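Local coordinates for alpha-glucosidase (Bacteroides thetaiotaomicron, PDB 5XFM), which probably hydrolyses terminal beta-L-arabinopyranosides and alpha-galactosides as a bifunctional glycoside hydrolase of family 97 that holds a calcium ion, at residues Pro278-Tyr292 against Pro438-Gly450. The protein carries 1 engineered substitution. Residues are numbered along the deposited sequence; the frame is centred on the assembly and turned at random.
Sequences PWDVVSPLYETKHDY and PRGWERMYPNYVG
Part of the connection from the N-terminal beta-sandwich to the catalytic barrel, Pro278-Tyr292, runs along the short helix 441-444 and the turn before barrel strand 448-451. Trp279 NE1 donates to Glu442 OE1 (2.9 Å), in the indole plane but from above the carboxylate plane; OE2 is hydrogen-bonded to Ser486 OG. Arg443, its CG anti to the backbone N (chi1 -173°), extends across the linker: Pro284 CD lies over one guanidinium face, and NE makes a weak bond to Val282 O at the edge, while NH1 turns to Gln84. Backbone Leu285 N binds Met444 O in a nearly straight bond (3.0 Å, 169°). Next, Tyr286 presses one ring face on Pro446 CD, a CH-pi contact 3.9 Å from the ring centroid, and its CE1 meets the ring edge of Tyr445. Its hydroxyl donates in the carbonyl plane to a lone pair of Asn447 OD1 (2.6 Å). A leucine in place of Tyr286 would probably leave Asn447 OD1 without this donor and Pro446 without its aromatic cover. Tyr292 CE2 touches Asn447 CB at 3.5 Å. Such a linker, laid against a short helix and alpha-to-beta turn, is consistent with the sandwich-plus-(beta/alpha)8-barrel architecture of family 97.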
loop_
_atom_site.group_PDB
_atom_site.type_symbol
_atom_site.label_atom_id
_atom_site.label_comp_id
_atom_site.label_asym_id
_atom_site.label_seq_id
_atom_site.Cartn_x
_atom_site.Cartn_y
_atom_site.Cartn_z
ATOM N N PRO A 278 5.689 3.208 8.058
ATOM C CA PRO A 278 6.018 1.848 7.594
ATOM C C PRO A 278 7.510 1.633 7.333
ATOM O O PRO A 278 7.983 0.495 7.378
ATOM C CB PRO A 278 5.234 1.720 6.280
ATOM C CG PRO A 278 4.142 2.704 6.387
ATOM C CD PRO A 278 4.668 3.837 7.194
ATOM N N TRP A 279 8.232 2.714 7.055
ATOM C CA TRP A 279 9.649 2.633 6.732
ATOM C C TRP A 279 10.554 3.151 7.876
ATOM O O TRP A 279 11.754 2.891 7.889
ATOM C CB TRP A 279 9.903 3.385 5.423
ATOM C CG TRP A 279 8.967 2.901 4.350
ATOM C CD1 TRP A 279 9.088 1.762 3.613
ATOM C CD2 TRP A 279 7.740 3.518 3.932
ATOM N NE1 TRP A 279 8.026 1.637 2.751
ATOM C CE2 TRP A 279 7.184 2.702 2.928
ATOM C CE3 TRP A 279 7.064 4.685 4.305
ATOM C CZ2 TRP A 279 5.987 3.018 2.286
ATOM C CZ3 TRP A 279 5.866 4.994 3.669
ATOM C CH2 TRP A 279 5.343 4.164 2.672
ATOM N N ASP A 280 9.977 3.867 8.839
ATOM C CA ASP A 280 10.761 4.431 9.947
ATOM C C ASP A 280 11.432 3.376 10.824
ATOM O O ASP A 280 12.528 3.586 11.336
ATOM C CB ASP A 280 9.887 5.306 10.845
ATOM C CG ASP A 280 9.590 6.658 10.239
ATOM O OD1 ASP A 280 10.256 7.039 9.245
ATOM O OD2 ASP A 280 8.697 7.348 10.779
ATOM N N VAL A 281 10.778 2.235 10.989
ATOM C CA VAL A 281 11.225 1.255 11.970
ATOM C C VAL A 281 11.690 -0.071 11.370
ATOM O O VAL A 281 11.827 -1.059 12.090
ATOM C CB VAL A 281 10.101 0.982 12.992
ATOM C CG1 VAL A 281 9.783 2.248 13.779
ATOM C CG2 VAL A 281 8.860 0.482 12.286
ATOM N N VAL A 282 11.922 -0.100 10.057
ATOM C CA VAL A 282 12.476 -1.289 9.405
ATOM C C VAL A 282 13.771 -0.984 8.641
ATOM O O VAL A 282 14.050 0.167 8.303
ATOM C CB VAL A 282 11.452 -1.931 8.431
ATOM C CG1 VAL A 282 10.149 -2.219 9.163
ATOM C CG2 VAL A 282 11.197 -1.026 7.233
ATOM N N SER A 283 14.538 -2.031 8.348
ATOM C CA SER A 283 15.793 -1.896 7.611
ATOM C C SER A 283 15.869 -2.920 6.480
ATOM O O SER A 283 15.205 -3.952 6.545
ATOM C CB SER A 283 16.985 -2.063 8.565
ATOM O OG SER A 283 16.794 -1.293 9.741
ATOM N N PRO A 284 16.677 -2.637 5.440
ATOM C CA PRO A 284 16.896 -3.604 4.355
ATOM C C PRO A 284 17.397 -4.950 4.867
ATOM O O PRO A 284 18.245 -4.992 5.757
ATOM C CB PRO A 284 17.953 -2.920 3.486
ATOM C CG PRO A 284 17.696 -1.468 3.678
ATOM C CD PRO A 284 17.261 -1.320 5.120
ATOM N N LEU A 285 16.871 -6.032 4.305
ATOM C CA LEU A 285 17.250 -7.379 4.721
ATOM C C LEU A 285 18.360 -7.946 3.838
ATOM O O LEU A 285 18.940 -8.988 4.152
ATOM C CB LEU A 285 16.032 -8.298 4.711
ATOM C CG LEU A 285 15.045 -7.982 5.843
ATOM C CD1 LEU A 285 13.697 -8.649 5.609
ATOM C CD2 LEU A 285 15.621 -8.365 7.205
ATOM N N TYR A 286 18.655 -7.253 2.742
ATOM C CA TYR A 286 19.838 -7.557 1.945
ATOM C C TYR A 286 20.270 -6.345 1.126
ATOM O O TYR A 286 19.535 -5.366 0.989
ATOM C CB TYR A 286 19.633 -8.784 1.037
ATOM C CG TYR A 286 18.387 -8.812 0.177
ATOM C CD1 TYR A 286 17.222 -9.412 0.638
ATOM C CD2 TYR A 286 18.385 -8.282 -1.111
ATOM C CE1 TYR A 286 16.085 -9.464 -0.141
ATOM C CE2 TYR A 286 17.243 -8.333 -1.906
ATOM C CZ TYR A 286 16.097 -8.923 -1.410
ATOM O OH TYR A 286 14.955 -8.980 -2.170
ATOM N N GLU A 287 21.510 -6.406 0.655
ATOM C CA GLU A 287 22.088 -5.368 -0.173
ATOM C C GLU A 287 21.980 -5.848 -1.616
ATOM O O GLU A 287 22.052 -7.054 -1.875
ATOM C CB GLU A 287 23.554 -5.132 0.211
ATOM C CG GLU A 287 23.786 -4.503 1.601
ATOM C CD GLU A 287 23.426 -3.028 1.701
ATOM O OE1 GLU A 287 24.327 -2.219 2.016
ATOM O OE2 GLU A 287 22.245 -2.676 1.497
ATOM N N THR A 288 21.764 -4.936 -2.556
ATOM C CA THR A 288 21.717 -5.347 -3.949
ATOM C C THR A 288 22.916 -4.828 -4.739
ATOM O O THR A 288 23.440 -3.754 -4.457
ATOM C CB THR A 288 20.416 -4.896 -4.635
ATOM O OG1 THR A 288 20.335 -5.488 -5.941
ATOM C CG2 THR A 288 20.355 -3.385 -4.744
ATOM N N LYS A 289 23.343 -5.611 -5.725
ATOM C CA LYS A 289 24.404 -5.211 -6.640
ATOM C C LYS A 289 23.818 -4.533 -7.874
ATOM O O LYS A 289 24.548 -4.005 -8.712
ATOM C CB LYS A 289 25.227 -6.428 -7.081
ATOM C CG LYS A 289 25.917 -7.184 -5.955
ATOM C CD LYS A 289 26.616 -8.437 -6.482
ATOM C CE LYS A 289 27.220 -9.267 -5.354
ATOM N NZ LYS A 289 27.747 -8.396 -4.262
ATOM N N HIS A 290 22.495 -4.545 -7.986
ATOM C CA HIS A 290 21.848 -4.020 -9.187
ATOM C C HIS A 290 21.291 -2.616 -9.012
ATOM O O HIS A 290 20.794 -2.252 -7.945
ATOM C CB HIS A 290 20.735 -4.966 -9.632
ATOM C CG HIS A 290 21.217 -6.347 -9.941
ATOM N ND1 HIS A 290 21.006 -7.415 -9.095
ATOM C CD2 HIS A 290 21.918 -6.833 -10.994
ATOM C CE1 HIS A 290 21.557 -8.499 -9.611
ATOM N NE2 HIS A 290 22.112 -8.175 -10.766
ATOM N N ASP A 291 21.372 -1.845 -10.090
ATOM C CA ASP A 291 20.837 -0.493 -10.138
ATOM C C ASP A 291 19.493 -0.552 -10.862
ATOM O O ASP A 291 19.425 -0.412 -12.085
ATOM C CB ASP A 291 21.813 0.445 -10.856
ATOM C CG ASP A 291 21.358 1.896 -10.851
ATOM O OD1 ASP A 291 20.441 2.248 -10.078
ATOM O OD2 ASP A 291 21.934 2.692 -11.625
ATOM N N TYR A 292 18.427 -0.785 -10.101
ATOM C CA TYR A 292 17.121 -1.058 -10.696
ATOM C C TYR A 292 16.508 0.218 -11.243
ATOM O O TYR A 292 16.437 1.238 -10.556
ATOM C CB TYR A 292 16.188 -1.713 -9.680
ATOM C CG TYR A 292 16.605 -3.118 -9.308
ATOM C CD1 TYR A 292 16.540 -4.154 -10.231
ATOM C CD2 TYR A 292 17.079 -3.403 -8.043
ATOM C CE1 TYR A 292 16.926 -5.436 -9.894
ATOM C CE2 TYR A 292 17.470 -4.679 -7.697
ATOM C CZ TYR A 292 17.390 -5.690 -8.622
ATOM O OH TYR A 292 17.779 -6.961 -8.263
ATOM N N PRO A 438 1.555 -4.646 1.334
ATOM C CA PRO A 438 2.995 -4.534 1.586
ATOM C C PRO A 438 3.232 -3.934 2.966
ATOM O O PRO A 438 2.507 -3.027 3.376
ATOM C CB PRO A 438 3.477 -3.597 0.478
ATOM C CG PRO A 438 2.282 -2.750 0.183
ATOM C CD PRO A 438 1.101 -3.669 0.328
ATOM N N ARG A 439 4.208 -4.454 3.694
ATOM C CA ARG A 439 4.408 -4.001 5.061
ATOM C C ARG A 439 5.816 -3.434 5.249
ATOM O O ARG A 439 6.669 -4.056 5.886
ATOM C CB ARG A 439 4.121 -5.153 6.022
ATOM C CG ARG A 439 2.627 -5.316 6.325
ATOM C CD ARG A 439 2.248 -6.786 6.321
ATOM N NE ARG A 439 0.906 -7.081 6.822
ATOM C CZ ARG A 439 -0.103 -7.510 6.067
ATOM N NH1 ARG A 439 0.060 -7.669 4.762
ATOM N NH2 ARG A 439 -1.279 -7.775 6.618
ATOM N N GLY A 440 6.053 -2.253 4.679
ATOM C CA GLY A 440 7.369 -1.645 4.724
ATOM C C GLY A 440 8.309 -2.316 3.735
ATOM O O GLY A 440 9.529 -2.252 3.884
ATOM N N TRP A 441 7.740 -2.972 2.727
ATOM C CA TRP A 441 8.528 -3.832 1.849
ATOM C C TRP A 441 9.522 -3.113 0.914
ATOM O O TRP A 441 10.532 -3.711 0.533
ATOM C CB TRP A 441 7.579 -4.720 1.028
ATOM C CG TRP A 441 6.984 -5.837 1.858
ATOM C CD1 TRP A 441 7.092 -5.992 3.212
ATOM C CD2 TRP A 441 6.242 -6.969 1.384
ATOM N NE1 TRP A 441 6.448 -7.135 3.611
ATOM C CE2 TRP A 441 5.917 -7.755 2.510
ATOM C CE3 TRP A 441 5.815 -7.394 0.120
ATOM C CZ2 TRP A 441 5.185 -8.940 2.410
ATOM C CZ3 TRP A 441 5.089 -8.571 0.022
ATOM C CH2 TRP A 441 4.779 -9.329 1.160
ATOM N N GLU A 442 9.282 -1.840 0.590
ATOM C CA GLU A 442 10.217 -1.081 -0.249
ATOM C C GLU A 442 11.594 -0.966 0.412
ATOM O O GLU A 442 12.631 -1.115 -0.245
ATOM C CB GLU A 442 9.682 0.331 -0.538
ATOM C CG GLU A 442 8.446 0.414 -1.443
ATOM C CD GLU A 442 7.139 0.424 -0.668
ATOM O OE1 GLU A 442 7.144 0.007 0.512
ATOM O OE2 GLU A 442 6.111 0.866 -1.234
ATOM N N ARG A 443 11.603 -0.708 1.716
ATOM C CA ARG A 443 12.849 -0.596 2.448
ATOM C C ARG A 443 13.415 -1.977 2.736
ATOM O O ARG A 443 14.616 -2.196 2.606
ATOM C CB ARG A 443 12.656 0.175 3.754
ATOM C CG ARG A 443 13.960 0.462 4.474
ATOM C CD ARG A 443 13.880 1.754 5.256
ATOM N NE ARG A 443 15.133 2.034 5.952
ATOM C CZ ARG A 443 16.163 2.658 5.386
ATOM N NH1 ARG A 443 16.085 3.049 4.116
ATOM N NH2 ARG A 443 17.273 2.886 6.080
ATOM N N MET A 444 12.554 -2.905 3.141
ATOM C CA MET A 444 13.018 -4.246 3.462
ATOM C C MET A 444 13.636 -4.970 2.256
ATOM O O MET A 444 14.613 -5.706 2.419
ATOM C CB MET A 444 11.878 -5.066 4.056
ATOM C CG MET A 444 11.434 -4.548 5.408
ATOM S SD MET A 444 9.765 -5.009 5.884
ATOM C CE MET A 444 9.967 -6.756 6.218
ATOM N N TYR A 445 13.087 -4.739 1.058
ATOM C CA TYR A 445 13.535 -5.429 -0.165
ATOM C C TYR A 445 13.890 -4.476 -1.316
ATOM O O TYR A 445 13.002 -3.893 -1.937
ATOM C CB TYR A 445 12.455 -6.401 -0.643
ATOM C CG TYR A 445 11.954 -7.340 0.430
ATOM C CD1 TYR A 445 12.665 -8.485 0.768
ATOM C CD2 TYR A 445 10.775 -7.069 1.118
ATOM C CE1 TYR A 445 12.207 -9.343 1.751
ATOM C CE2 TYR A 445 10.315 -7.913 2.095
ATOM C CZ TYR A 445 11.030 -9.047 2.412
ATOM O OH TYR A 445 10.562 -9.889 3.396
ATOM N N PRO A 446 15.190 -4.363 -1.635
ATOM C CA PRO A 446 15.723 -3.437 -2.649
ATOM C C PRO A 446 15.093 -3.587 -4.033
ATOM O O PRO A 446 15.047 -2.606 -4.777
ATOM C CB PRO A 446 17.212 -3.801 -2.712
ATOM C CG PRO A 446 17.512 -4.425 -1.391
ATOM C CD PRO A 446 16.256 -5.135 -0.971
ATOM N N ASN A 447 14.624 -4.783 -4.376
ATOM C CA ASN A 447 14.071 -5.026 -5.713
ATOM C C ASN A 447 12.543 -5.095 -5.741
ATOM O O ASN A 447 11.943 -5.405 -6.766
ATOM C CB ASN A 447 14.664 -6.308 -6.309
ATOM C CG ASN A 447 14.477 -7.521 -5.409
ATOM O OD1 ASN A 447 14.603 -7.435 -4.184
ATOM N ND2 ASN A 447 14.194 -8.659 -6.018
ATOM N N TYR A 448 11.915 -4.776 -4.616
ATOM C CA TYR A 448 10.465 -4.713 -4.557
ATOM C C TYR A 448 9.959 -3.457 -5.260
ATOM O O TYR A 448 10.389 -2.356 -4.949
ATOM C CB TYR A 448 9.982 -4.749 -3.105
ATOM C CG TYR A 448 8.523 -4.404 -2.967
ATOM C CD1 TYR A 448 7.535 -5.307 -3.347
ATOM C CD2 TYR A 448 8.131 -3.170 -2.471
ATOM C CE1 TYR A 448 6.196 -4.993 -3.237
ATOM C CE2 TYR A 448 6.795 -2.846 -2.356
ATOM C CZ TYR A 448 5.833 -3.759 -2.737
ATOM O OH TYR A 448 4.506 -3.426 -2.620
ATOM N N VAL A 449 9.069 -3.617 -6.236
ATOM C CA VAL A 449 8.575 -2.449 -6.966
ATOM C C VAL A 449 7.043 -2.341 -7.023
ATOM O O VAL A 449 6.487 -1.832 -7.998
ATOM C CB VAL A 449 9.140 -2.409 -8.398
ATOM C CG1 VAL A 449 10.660 -2.215 -8.356
ATOM C CG2 VAL A 449 8.762 -3.666 -9.173
ATOM N N GLY A 450 6.363 -2.806 -5.977
ATOM C CA GLY A 450 4.942 -2.555 -5.855
ATOM C C GLY A 450 4.046 -3.765 -5.696
ATOM O O GLY A 450 4.437 -4.893 -6.000
HETATM O O HOH W 1 17.252 1.123 8.946
#